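Long-range contacts in archaeosine synthase (Pyrobaculum calidifontis, PDB 5K0P), which converts the nitrile of preQ0-modified tRNA into a formamidine group, using free ammonium, in the last step of archaeosine biosynthesis: residues E18-I23 with R56-H62; Y36-V42 with V77-Y81; M51-Y55 with D68-V73; P80-T85 with V97-G103. All coordinates share one frame; numbering follows the deposited sequence. Where two conformers were deposited one is given.

In the fold
One sheet with two helices on it is held together by four kinds of contact. Interaction 3 lies deepest, its centre about 6 Å from that of the chain, and packs the two helices with apolar groups and a strong hydrogen bond. Interaction 4 joins the hairpin strands that continue the sheet, mainly through backbone bonds. Interactions 1 and 2 sit on opposite sides of the chain's centre, their centres 28 Å apart, where loops meet strand ends and waters and charges take a larger share. Interaction 2 shares Pro80 and Tyr81 with interaction 4, and interaction 1 touches interaction 3. Interaction 1 holds the active-site cysteine and a substrate-binding histidine; it and interaction 4 meet neighbouring subunits.

Interaction 1 (E18-I23 with R56-H62); sequences ESVCPI and RGREILH
Glu18 lays its carboxylate over one face of the Arg56 guanidinium, the two planes 28° apart. This stacked arrangement makes a long salt bridge, 3.7 Å from Glu18 OE2 to Arg56 NH1, and a water bridges the same two atoms. A second water ties Glu18 OE1 to Gly57 N. The stronger partner of this carboxylate is Lys49 of a second subunit, so this end of the contact faces an interface. Ser19 tucks OG between its own backbone N and carbonyl carbon (chi1 56°), which brings the hydroxyl to the edge of the His62 ring. There it accepts a hydrogen bond from His62 NE2 of 2.8 Å, lying close to the ring plane. The same hydroxyl is linked through a water to Ile60 O. Val20 forms a single beta bridge with Glu59: Val20 N donates to Arg58 O at 2.7 Å, while Val20 O accepts from Ile60 N at 3.2 Å. Its branches divide the neighbours, CG2 meeting the backbone of Gly57 and CG1 the CG of Glu59. Cys21, the residue that forms the thioimide intermediate, turns away from the loop and is covalently linked here to a thiocyanate ion. Pro22 sets its ring against the Ile60 backbone, and Ile23 CD1 reaches Leu61 CD2 at 3.8 Å. In the tunnel fold the contact closes the end of strand 10-20 with the loop between the two helices. His62, which binds substrate, starts helix 62-77 and bonds Ser88 through ND1; Ser19 pairs by backbone with Asp28 of strand 27-37, and Ser19 and Ile60 both lean on Leu65 of helix 62-77.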
loop_
_atom_site.group_PDB
_atom_site.type_symbol
_atom_site.label_atom_id
_atom_site.label_comp_id
_atom_site.label_asym_id
_atom_site.label_seq_id
_atom_site.Cartn_x
_atom_site.Cartn_y
_atom_site.Cartn_z
ATOM N N GLU A 18 -24.772 9.574 -1.622
ATOM C CA GLU A 18 -24.882 10.345 -2.808
ATOM C C GLU A 18 -25.934 11.444 -2.681
ATOM O O GLU A 18 -26.858 11.333 -1.868
ATOM C CB GLU A 18 -25.095 9.464 -4.071
ATOM C CG GLU A 18 -26.424 8.870 -4.192
ATOM C CD GLU A 18 -26.641 8.091 -5.495
ATOM O OE1 GLU A 18 -27.722 8.313 -6.141
ATOM O OE2 GLU A 18 -25.782 7.230 -5.820
ATOM N N SER A 19 -25.744 12.502 -3.446
ATOM C CA SER A 19 -26.717 13.583 -3.527
ATOM C C SER A 19 -26.802 13.937 -5.007
ATOM O O SER A 19 -26.256 13.216 -5.864
ATOM C CB SER A 19 -26.247 14.743 -2.681
ATOM O OG SER A 19 -24.944 15.214 -3.037
ATOM N N VAL A 20 -27.460 15.037 -5.334
ATOM C CA VAL A 20 -27.507 15.552 -6.681
ATOM C C VAL A 20 -26.836 16.958 -6.698
ATOM O O VAL A 20 -27.147 17.838 -5.887
ATOM C CB VAL A 20 -28.969 15.569 -7.227
ATOM C CG1 VAL A 20 -28.954 16.109 -8.655
ATOM C CG2 VAL A 20 -29.622 14.196 -7.137
ATOM N N CYS A 21 -25.864 17.132 -7.595
ATOM C CA CYS A 21 -25.129 18.375 -7.712
ATOM C C CYS A 21 -26.087 19.448 -8.310
ATOM O O CYS A 21 -26.634 19.223 -9.414
ATOM C CB CYS A 21 -23.920 18.184 -8.624
ATOM S SG CYS A 21 -23.091 19.711 -9.088
ATOM N N PRO A 22 -26.317 20.567 -7.572
ATOM C CA PRO A 22 -27.292 21.559 -8.087
ATOM C C PRO A 22 -26.860 22.185 -9.343
ATOM O O PRO A 22 -27.713 22.550 -10.131
ATOM C CB PRO A 22 -27.331 22.640 -7.027
ATOM C CG PRO A 22 -26.969 21.943 -5.780
ATOM C CD PRO A 22 -25.984 20.850 -6.161
ATOM N N ILE A 23 -25.558 22.338 -9.562
ATOM C CA ILE A 23 -25.100 23.028 -10.749
ATOM C C ILE A 23 -25.303 22.169 -12.007
ATOM O O ILE A 23 -25.841 22.651 -12.988
ATOM C CB ILE A 23 -23.641 23.495 -10.599
ATOM C CG1 ILE A 23 -23.570 24.720 -9.661
ATOM C CG2 ILE A 23 -23.067 23.845 -11.970
ATOM C CD1 ILE A 23 -23.418 24.409 -8.179
ATOM N N ARG A 56 -30.134 11.087 -1.110
ATOM C CA ARG A 56 -30.223 10.483 -2.434
ATOM C C ARG A 56 -31.338 11.247 -3.155
ATOM O O ARG A 56 -32.375 11.509 -2.601
ATOM C CB ARG A 56 -30.617 9.015 -2.373
ATOM C CG ARG A 56 -29.543 8.036 -1.851
ATOM C CD ARG A 56 -30.090 6.627 -1.650
ATOM N NE ARG A 56 -30.157 5.946 -2.925
ATOM C CZ ARG A 56 -29.137 5.564 -3.658
ATOM N NH1 ARG A 56 -27.899 5.705 -3.213
ATOM N NH2 ARG A 56 -29.351 4.964 -4.849
ATOM N N GLY A 57 -31.064 11.652 -4.352
ATOM C CA GLY A 57 -31.998 12.452 -5.117
ATOM C C GLY A 57 -32.171 13.889 -4.720
ATOM O O GLY A 57 -32.910 14.551 -5.395
ATOM N N ARG A 58 -31.468 14.367 -3.689
ATOM C CA ARG A 58 -31.668 15.730 -3.208
ATOM C C ARG A 58 -30.535 16.610 -3.751
ATOM O O ARG A 58 -29.346 16.256 -3.748
ATOM C CB ARG A 58 -31.708 15.723 -1.686
ATOM C CG ARG A 58 -31.910 17.116 -1.052
ATOM C CD ARG A 58 -32.077 17.090 0.502
ATOM N NE ARG A 58 -31.798 18.411 1.096
ATOM C CZ ARG A 58 -31.740 18.707 2.395
ATOM N NH1 ARG A 58 -31.874 17.779 3.321
ATOM N NH2 ARG A 58 -31.503 19.967 2.783
ATOM N N GLU A 59 -30.914 17.757 -4.247
ATOM C CA GLU A 59 -29.966 18.745 -4.768
ATOM C C GLU A 59 -29.460 19.525 -3.596
ATOM O O GLU A 59 -30.203 20.235 -2.933
ATOM C CB GLU A 59 -30.620 19.738 -5.797
ATOM C CG GLU A 59 -30.904 19.068 -7.152
ATOM C CD GLU A 59 -31.309 20.003 -8.283
ATOM O OE1 GLU A 59 -31.117 21.267 -8.181
ATOM O OE2 GLU A 59 -31.827 19.413 -9.305
ATOM N N ILE A 60 -28.182 19.408 -3.350
ATOM C CA ILE A 60 -27.604 20.048 -2.184
ATOM C C ILE A 60 -26.121 20.086 -2.364
ATOM O O ILE A 60 -25.564 19.076 -2.751
ATOM C CB ILE A 60 -27.964 19.294 -0.885
ATOM C CG1 ILE A 60 -27.399 20.049 0.346
ATOM C CG2 ILE A 60 -27.552 17.804 -0.874
ATOM C CD1 ILE A 60 -27.931 19.465 1.639
ATOM N N LEU A 61 -25.485 21.222 -2.125
ATOM C CA LEU A 61 -23.999 21.279 -2.215
ATOM C C LEU A 61 -23.350 20.466 -1.068
ATOM O O LEU A 61 -23.919 20.412 0.040
ATOM C CB LEU A 61 -23.507 22.719 -2.066
ATOM C CG LEU A 61 -23.967 23.631 -3.153
ATOM C CD1 LEU A 61 -23.665 25.044 -2.711
ATOM C CD2 LEU A 61 -23.327 23.302 -4.499
ATOM N N HIS A 62 -22.207 19.805 -1.319
ATOM C CA HIS A 62 -21.567 19.073 -0.202
ATOM C C HIS A 62 -21.181 19.949 1.015
ATOM O O HIS A 62 -21.223 19.471 2.171
ATOM C CB HIS A 62 -20.442 18.112 -0.665
ATOM C CG HIS A 62 -20.958 16.967 -1.514
ATOM N ND1 HIS A 62 -20.147 16.161 -2.294
ATOM C CD2 HIS A 62 -22.233 16.531 -1.724
ATOM C CE1 HIS A 62 -20.890 15.265 -2.924
ATOM N NE2 HIS A 62 -22.170 15.483 -2.606
HETATM O O HOH W 1 -28.588 11.061 -5.898
HETATM O O HOH W 2 -26.091 4.403 -5.173
HETATM O O HOH W 3 -24.569 17.224 -4.401
HETATM O O HOH W 4 -30.194 22.880 -10.315
#

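Interaction 2 (Y36-V42 with V77-Y81); sequences YIPRGAV and VNPPY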
loop_
_atom_site.group_PDB
_atom_site.type_symbol
_atom_site.label_atom_id
_atom_site.label_comp_id
_atom_site.label_asym_id
_atom_site.label_seq_id
_atom_site.Cartn_x
_atom_site.Cartn_y
_atom_site.Cartn_z
ATOM N N TYR A 36 -18.125 11.348 16.929
ATOM C CA TYR A 36 -18.751 12.025 18.057
ATOM C C TYR A 36 -18.534 11.397 19.425
ATOM O O TYR A 36 -18.193 10.239 19.536
ATOM C CB TYR A 36 -20.278 12.163 17.772
ATOM C CG TYR A 36 -21.044 10.907 17.959
ATOM C CD1 TYR A 36 -21.020 9.944 16.991
ATOM C CD2 TYR A 36 -21.775 10.673 19.142
ATOM C CE1 TYR A 36 -21.735 8.737 17.178
ATOM C CE2 TYR A 36 -22.496 9.471 19.342
ATOM C CZ TYR A 36 -22.457 8.505 18.359
ATOM O OH TYR A 36 -23.097 7.263 18.553
ATOM N N ILE A 37 -18.731 12.194 20.485
ATOM C CA ILE A 37 -18.673 11.690 21.855
ATOM C C ILE A 37 -20.077 11.536 22.346
ATOM O O ILE A 37 -20.811 12.550 22.431
ATOM C CB ILE A 37 -17.933 12.637 22.796
ATOM C CG1 ILE A 37 -16.522 12.772 22.307
ATOM C CG2 ILE A 37 -17.940 12.103 24.277
ATOM C CD1 ILE A 37 -15.696 13.721 23.092
ATOM N N PRO A 38 -20.479 10.287 22.694
ATOM C CA PRO A 38 -21.809 10.064 23.232
ATOM C C PRO A 38 -21.921 10.717 24.587
ATOM O O PRO A 38 -20.888 10.789 25.319
ATOM C CB PRO A 38 -21.878 8.540 23.393
ATOM C CG PRO A 38 -20.895 8.013 22.405
ATOM C CD PRO A 38 -19.772 9.018 22.447
ATOM N N ARG A 39 -23.154 11.213 24.882
ATOM C CA ARG A 39 -23.576 11.582 26.232
ATOM C C ARG A 39 -24.903 10.897 26.558
ATOM O O ARG A 39 -26.006 11.438 26.304
ATOM C CB ARG A 39 -23.713 13.112 26.427
ATOM C CG ARG A 39 -24.040 13.421 27.914
ATOM C CD ARG A 39 -24.602 14.818 28.207
ATOM N NE ARG A 39 -23.603 15.884 28.075
ATOM C CZ ARG A 39 -23.491 16.782 27.073
ATOM N NH1 ARG A 39 -22.492 17.676 27.124
ATOM N NH2 ARG A 39 -24.332 16.819 26.025
ATOM N N GLY A 40 -24.826 9.697 27.087
ATOM C CA GLY A 40 -26.055 8.898 27.295
ATOM C C GLY A 40 -27.030 8.622 26.130
ATOM O O GLY A 40 -28.208 8.245 26.364
ATOM N N ALA A 41 -26.560 8.814 24.902
ATOM C CA ALA A 41 -27.211 8.220 23.768
ATOM C C ALA A 41 -26.159 7.994 22.694
ATOM O O ALA A 41 -25.342 8.906 22.336
ATOM C CB ALA A 41 -28.349 9.102 23.260
ATOM N N VAL A 42 -26.149 6.744 22.241
ATOM C CA VAL A 42 -25.424 6.305 21.080
ATOM C C VAL A 42 -26.366 6.366 19.888
ATOM O O VAL A 42 -27.533 5.922 19.972
ATOM C CB VAL A 42 -24.859 4.870 21.263
ATOM C CG1 VAL A 42 -24.434 4.254 19.927
ATOM C CG2 VAL A 42 -23.706 4.960 22.236
ATOM N N VAL A 77 -28.771 13.042 19.112
ATOM C CA VAL A 77 -28.120 12.602 20.370
ATOM C C VAL A 77 -27.405 13.640 21.167
ATOM O O VAL A 77 -26.754 13.274 22.111
ATOM C CB VAL A 77 -27.146 11.405 20.157
ATOM C CG1 VAL A 77 -27.849 10.231 19.501
ATOM C CG2 VAL A 77 -25.973 11.796 19.277
ATOM N N ASN A 78 -27.523 14.913 20.815
ATOM C CA ASN A 78 -26.939 16.023 21.575
ATOM C C ASN A 78 -25.582 15.722 22.163
ATOM O O ASN A 78 -25.452 15.764 23.377
ATOM C CB ASN A 78 -27.916 16.467 22.688
ATOM C CG ASN A 78 -29.292 16.842 22.134
ATOM O OD1 ASN A 78 -30.260 16.001 22.099
ATOM N ND2 ASN A 78 -29.391 18.092 21.645
ATOM N N PRO A 79 -24.585 15.366 21.312
ATOM C CA PRO A 79 -23.289 14.975 21.827
ATOM C C PRO A 79 -22.472 16.211 22.077
ATOM O O PRO A 79 -22.699 17.176 21.401
ATOM C CB PRO A 79 -22.688 14.186 20.666
ATOM C CG PRO A 79 -23.274 14.795 19.497
ATOM C CD PRO A 79 -24.600 15.325 19.844
ATOM N N PRO A 80 -21.557 16.200 23.055
ATOM C CA PRO A 80 -20.715 17.389 23.289
ATOM C C PRO A 80 -19.678 17.673 22.215
ATOM O O PRO A 80 -19.060 18.749 22.256
ATOM C CB PRO A 80 -19.934 17.029 24.575
ATOM C CG PRO A 80 -19.960 15.552 24.648
ATOM C CD PRO A 80 -21.303 15.164 24.084
ATOM N N TYR A 81 -19.429 16.706 21.332
ATOM C CA TYR A 81 -18.501 16.877 20.227
ATOM C C TYR A 81 -19.032 16.035 19.080
ATOM O O TYR A 81 -19.405 14.876 19.270
ATOM C CB TYR A 81 -17.060 16.381 20.558
ATOM C CG TYR A 81 -16.136 16.296 19.358
ATOM C CD1 TYR A 81 -15.746 17.419 18.692
ATOM C CD2 TYR A 81 -15.657 15.066 18.905
ATOM C CE1 TYR A 81 -14.917 17.364 17.615
ATOM C CE2 TYR A 81 -14.816 14.981 17.806
ATOM C CZ TYR A 81 -14.469 16.133 17.153
ATOM O OH TYR A 81 -13.627 16.013 16.070
HETATM O O HOH W 5 -24.818 11.402 22.865
HETATM O O HOH W 6 -26.779 13.676 24.985
#
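A water is gripped by three backbone groups between Arg39, Ala41 and Val77: it accepts from Arg39 N and donates to Ala41 O and, at 2.8 Å, to Val77 O. In the tunnel fold this is the connection from helix 62-77 into strand 81-90, beside the end of strand 27-37. Nearby, Ala41 CB packs on Val77 CG1, 4.0 Å away. Asn78 turns the chain with positive phi; Pro79 and Pro80 then press on Tyr36 and Ile37 at the end of strand 27-37, and Pro80 also on Arg39. Pro79 CB and Pro80 CD both come close to Ile37 O, a carbonyl that finds no hydrogen-bond partner. Arg39 extends with CG opposite its backbone N (chi1 -175°) and bends further out, so that Pro80 CD lies 3.8 Å above one face of its guanidinium. Tyr36 crosses Pro79 and Val77 at about a right angle, with its CD2 3.9 Å from Pro79 CB, while its hydroxyl bonds the backbone N of Leu43, itself a substrate-binding residue. At the strand end Ile37 N donates to Tyr81 O at 3.0 Å, and the side chains cross there too: Ile37 CD1 stands 3.9 Å from Tyr81 CB.

Interaction 3 (M51-Y55 with D68-V73); sequences MVDSY and DLLEKV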
loop_
_atom_site.group_PDB
_atom_site.type_symbol
_atom_site.label_atom_id
_atom_site.label_comp_id
_atom_site.label_asym_id
_atom_site.label_seq_id
_atom_site.Cartn_x
_atom_site.Cartn_y
_atom_site.Cartn_z
ATOM N N MET A 51 -30.029 8.728 7.782
ATOM C CA MET A 51 -29.662 10.154 7.638
ATOM C C MET A 51 -28.853 10.359 6.354
ATOM O O MET A 51 -29.159 11.225 5.550
ATOM C CB MET A 51 -28.834 10.618 8.817
ATOM C CG MET A 51 -29.578 10.726 10.154
ATOM S SD MET A 51 -28.385 11.201 11.427
ATOM C CE MET A 51 -29.505 11.249 12.818
ATOM N N VAL A 52 -27.886 9.485 6.124
ATOM C CA VAL A 52 -27.023 9.644 5.004
ATOM C C VAL A 52 -27.828 9.362 3.698
ATOM O O VAL A 52 -27.651 10.099 2.751
ATOM C CB VAL A 52 -25.805 8.687 5.059
ATOM C CG1 VAL A 52 -25.014 8.735 3.791
ATOM C CG2 VAL A 52 -24.884 9.074 6.240
ATOM N N ASP A 53 -28.605 8.276 3.662
ATOM C CA ASP A 53 -29.402 7.976 2.480
ATOM C C ASP A 53 -30.467 9.024 2.207
ATOM O O ASP A 53 -30.970 9.061 1.124
ATOM C CB ASP A 53 -30.066 6.598 2.574
ATOM C CG ASP A 53 -29.059 5.469 2.461
ATOM O OD1 ASP A 53 -27.957 5.722 1.987
ATOM O OD2 ASP A 53 -29.300 4.340 2.884
ATOM N N SER A 54 -30.814 9.852 3.186
ATOM C CA SER A 54 -31.850 10.844 2.931
ATOM C C SER A 54 -31.514 11.773 1.807
ATOM O O SER A 54 -32.418 12.383 1.252
ATOM C CB SER A 54 -32.190 11.667 4.184
ATOM O OG SER A 54 -31.101 12.490 4.588
ATOM N N TYR A 55 -30.232 11.938 1.502
ATOM C CA TYR A 55 -29.765 12.914 0.494
ATOM C C TYR A 55 -29.846 12.379 -0.962
ATOM O O TYR A 55 -29.646 13.126 -1.926
ATOM C CB TYR A 55 -28.321 13.394 0.823
ATOM C CG TYR A 55 -28.203 14.061 2.163
ATOM C CD1 TYR A 55 -28.675 15.321 2.361
ATOM C CD2 TYR A 55 -27.585 13.409 3.253
ATOM C CE1 TYR A 55 -28.621 15.906 3.641
ATOM C CE2 TYR A 55 -27.564 13.954 4.504
ATOM C CZ TYR A 55 -28.042 15.219 4.716
ATOM O OH TYR A 55 -27.955 15.781 6.010
ATOM N N ASP A 68 -25.604 20.125 7.315
ATOM C CA ASP A 68 -26.938 19.583 7.538
ATOM C C ASP A 68 -26.877 18.261 8.324
ATOM O O ASP A 68 -27.647 18.054 9.250
ATOM C CB ASP A 68 -27.675 19.383 6.212
ATOM C CG ASP A 68 -29.106 19.084 6.414
ATOM O OD1 ASP A 68 -29.819 19.949 6.939
ATOM O OD2 ASP A 68 -29.503 17.981 6.103
ATOM N N LEU A 69 -25.950 17.393 7.951
ATOM C CA LEU A 69 -25.796 16.104 8.596
ATOM C C LEU A 69 -25.310 16.325 10.049
ATOM O O LEU A 69 -25.754 15.641 10.930
ATOM C CB LEU A 69 -24.839 15.185 7.775
ATOM C CG LEU A 69 -24.579 13.751 8.330
ATOM C CD1 LEU A 69 -25.894 13.000 8.511
ATOM C CD2 LEU A 69 -23.659 12.921 7.413
ATOM N N LEU A 70 -24.430 17.278 10.291
ATOM C CA LEU A 70 -24.046 17.666 11.692
ATOM C C LEU A 70 -25.203 18.016 12.547
ATOM O O LEU A 70 -25.313 17.559 13.741
ATOM C CB LEU A 70 -23.064 18.821 11.663
ATOM C CG LEU A 70 -22.534 19.178 13.047
ATOM C CD1 LEU A 70 -21.032 19.139 13.128
ATOM C CD2 LEU A 70 -22.987 20.559 13.405
ATOM N N GLU A 71 -26.104 18.804 11.923
ATOM C CA GLU A 71 -27.302 19.264 12.598
ATOM C C GLU A 71 -28.212 18.083 12.834
ATOM O O GLU A 71 -28.771 18.030 13.936
ATOM C CB GLU A 71 -27.999 20.441 11.915
ATOM C CG GLU A 71 -27.293 21.790 12.137
ATOM C CD GLU A 71 -27.020 22.161 13.660
ATOM O OE1 GLU A 71 -27.869 22.016 14.609
ATOM O OE2 GLU A 71 -25.897 22.623 13.932
ATOM N N LYS A 72 -28.299 17.119 11.895
ATOM C CA LYS A 72 -29.069 15.919 12.151
ATOM C C LYS A 72 -28.585 15.105 13.326
ATOM O O LYS A 72 -29.406 14.619 14.163
ATOM C CB LYS A 72 -29.097 15.018 10.941
ATOM C CG LYS A 72 -30.138 15.498 9.977
ATOM C CD LYS A 72 -29.814 15.067 8.582
ATOM C CE LYS A 72 -30.846 15.603 7.615
ATOM N NZ LYS A 72 -31.691 14.470 7.309
ATOM N N VAL A 73 -27.258 14.944 13.396
ATOM C CA VAL A 73 -26.659 14.138 14.454
ATOM C C VAL A 73 -26.784 14.863 15.801
ATOM O O VAL A 73 -27.080 14.234 16.795
ATOM C CB VAL A 73 -25.189 13.779 14.173
ATOM C CG1 VAL A 73 -24.581 13.009 15.370
ATOM C CG2 VAL A 73 -25.096 12.965 12.901
#
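Tyr55 points its hydroxyl at Asp68, ring and carboxylate turned 81° apart, and donates a 2.7 Å hydrogen bond from Tyr55 OH to Asp68 OD2. The pair ties the turn just after helix 45-53 to helix 62-77; both helices lie on the sheet of the tunnel fold. The bond arrives on the anti side of the oxygen, 23° out of the carboxylate plane, while OD2 sits in the plane of the Tyr55 ring at its edge. Lys72, from the same helix as Asp68, runs head-on toward Tyr55, its CD and CE both 3.3 Å from Tyr55 OH. Beyond them the lysine's NZ gives a weak bond to Ser54 OG. That serine oxygen also rides over the centre of the Tyr55 ring and donates to Met51 O, which Ser54 N bonds as well. Met51 runs out fully extended (chi2 177°), sliding past Lys72 in the reverse sense, so that its sulfur passes Lys72 CB. It crosses Val73 at about a right angle, SD lying 4.0 Å from Val73 CG2. Nearer the sheet Val52 meets Leu69, and both touch Val32 of strand 27-37. Leu69 turns its CD1 branch back to Met51 CB, 3.8 Å away.

Interaction 4 (P80-T85 with V97-G103); sequences PYVKVT and VVAESGG
Val84 and Ala99 face each other in an antiparallel hydrogen-bonded pair, with Val84 N to Ala99 O and Ala99 N to Val84 O both 2.8 Å long. They belong to the beta hairpin of strands 81-90 and 93-102, whose directions here differ by 174°. Val82 and Ser101 repeat the exchange, both donors lying nearly along the C=O axis. Past the strand end Gly103 N closes the last bond, 3.1 Å to Pro80 O, beside Gly102 with its positive phi. Between these pairs the side chains of one face line up. Lys83 and Glu100 run side by side in the same direction, and their methylenes touch, 3.8 Å from Lys83 CG to Glu100 CG, while the charged ends stay apart. Val98 reaches Lys83 with CG1 and Thr85 with CG2. Tyr81 closes the row, its CD1 3.4 Å from Gly103 CA, and its hydroxyl is held by Glu35. Further out, Val98 pairs with a strand of a fourth subunit, so the sheet runs on across the interface. On the other face helix 62-77 covers Val84 and Ala99, with Leu70 CD1 against Ala99 O.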
loop_
_atom_site.group_PDB
_atom_site.type_symbol
_atom_site.label_atom_id
_atom_site.label_comp_id
_atom_site.label_asym_id
_atom_site.label_seq_id
_atom_site.Cartn_x
_atom_site.Cartn_y
_atom_site.Cartn_z
ATOM N N PRO A 80 -21.557 16.200 23.055
ATOM C CA PRO A 80 -20.715 17.389 23.289
ATOM C C PRO A 80 -19.678 17.673 22.215
ATOM O O PRO A 80 -19.060 18.749 22.256
ATOM C CB PRO A 80 -19.934 17.029 24.575
ATOM C CG PRO A 80 -19.960 15.552 24.648
ATOM C CD PRO A 80 -21.303 15.164 24.084
ATOM N N TYR A 81 -19.429 16.706 21.332
ATOM C CA TYR A 81 -18.501 16.877 20.227
ATOM C C TYR A 81 -19.032 16.035 19.080
ATOM O O TYR A 81 -19.405 14.876 19.270
ATOM C CB TYR A 81 -17.060 16.381 20.558
ATOM C CG TYR A 81 -16.136 16.296 19.358
ATOM C CD1 TYR A 81 -15.746 17.419 18.692
ATOM C CD2 TYR A 81 -15.657 15.066 18.905
ATOM C CE1 TYR A 81 -14.917 17.364 17.615
ATOM C CE2 TYR A 81 -14.816 14.981 17.806
ATOM C CZ TYR A 81 -14.469 16.133 17.153
ATOM O OH TYR A 81 -13.627 16.013 16.070
ATOM N N VAL A 82 -19.029 16.636 17.907
ATOM C CA VAL A 82 -19.368 15.978 16.611
ATOM C C VAL A 82 -18.576 16.627 15.524
ATOM O O VAL A 82 -18.469 17.877 15.477
ATOM C CB VAL A 82 -20.824 16.202 16.156
ATOM C CG1 VAL A 82 -21.241 15.290 14.981
ATOM C CG2 VAL A 82 -21.701 15.831 17.245
ATOM N N LYS A 83 -18.046 15.791 14.632
ATOM C CA LYS A 83 -17.427 16.236 13.435
ATOM C C LYS A 83 -17.886 15.370 12.286
ATOM O O LYS A 83 -17.938 14.141 12.405
ATOM C CB LYS A 83 -15.902 16.176 13.567
ATOM C CG LYS A 83 -15.183 16.678 12.353
ATOM C CD LYS A 83 -13.685 16.807 12.553
ATOM C CE LYS A 83 -13.013 15.432 12.454
ATOM N NZ LYS A 83 -11.515 15.482 12.431
ATOM N N VAL A 84 -18.185 16.043 11.165
ATOM C CA VAL A 84 -18.637 15.443 9.943
ATOM C C VAL A 84 -17.723 15.840 8.803
ATOM O O VAL A 84 -17.515 17.021 8.593
ATOM C CB VAL A 84 -20.033 15.940 9.575
ATOM C CG1 VAL A 84 -20.484 15.321 8.242
ATOM C CG2 VAL A 84 -21.035 15.633 10.683
ATOM N N THR A 85 -17.295 14.872 7.999
ATOM C CA THR A 85 -16.373 15.107 6.951
ATOM C C THR A 85 -16.932 14.430 5.732
ATOM O O THR A 85 -17.230 13.218 5.779
ATOM C CB THR A 85 -14.935 14.540 7.220
ATOM O OG1 THR A 85 -14.326 15.181 8.397
ATOM C CG2 THR A 85 -14.055 14.900 6.016
ATOM N N VAL A 97 -14.908 18.541 3.005
ATOM C CA VAL A 97 -15.565 19.557 3.736
ATOM C C VAL A 97 -15.824 19.054 5.097
ATOM O O VAL A 97 -16.456 18.019 5.257
ATOM C CB VAL A 97 -16.947 19.931 3.061
ATOM C CG1 VAL A 97 -17.578 20.975 3.931
ATOM C CG2 VAL A 97 -16.751 20.509 1.686
ATOM N N VAL A 98 -15.461 19.844 6.115
ATOM C CA VAL A 98 -15.596 19.418 7.499
ATOM C C VAL A 98 -16.580 20.393 8.189
ATOM O O VAL A 98 -16.464 21.651 8.024
ATOM C CB VAL A 98 -14.206 19.448 8.219
ATOM C CG1 VAL A 98 -14.298 19.060 9.665
ATOM C CG2 VAL A 98 -13.132 18.636 7.475
ATOM N N ALA A 99 -17.458 19.838 9.013
ATOM C CA ALA A 99 -18.211 20.635 9.967
ATOM C C ALA A 99 -18.001 20.050 11.332
ATOM O O ALA A 99 -17.895 18.839 11.488
ATOM C CB ALA A 99 -19.693 20.631 9.624
ATOM N N GLU A 100 -17.934 20.926 12.330
ATOM C CA GLU A 100 -17.574 20.541 13.695
ATOM C C GLU A 100 -18.482 21.221 14.639
ATOM O O GLU A 100 -18.983 22.308 14.374
ATOM C CB GLU A 100 -16.228 21.084 14.047
ATOM C CG GLU A 100 -15.116 20.339 13.392
ATOM C CD GLU A 100 -13.767 20.608 14.006
ATOM O OE1 GLU A 100 -13.585 20.229 15.154
ATOM O OE2 GLU A 100 -12.877 21.147 13.315
ATOM N N SER A 101 -18.627 20.646 15.798
ATOM C CA SER A 101 -19.240 21.364 16.904
ATOM C C SER A 101 -18.774 20.753 18.223
ATOM O O SER A 101 -18.913 19.531 18.391
ATOM C CB SER A 101 -20.743 21.252 16.817
ATOM O OG SER A 101 -21.311 21.951 17.892
ATOM N N GLY A 102 -18.256 21.617 19.123
ATOM C CA GLY A 102 -17.865 21.270 20.472
ATOM C C GLY A 102 -16.473 20.693 20.455
ATOM O O GLY A 102 -15.609 21.123 19.688
ATOM N N GLY A 103 -16.254 19.706 21.296
ATOM C CA GLY A 103 -14.931 19.160 21.476
ATOM C C GLY A 103 -14.751 18.752 22.894
ATOM O O GLY A 103 -15.683 18.740 23.638
#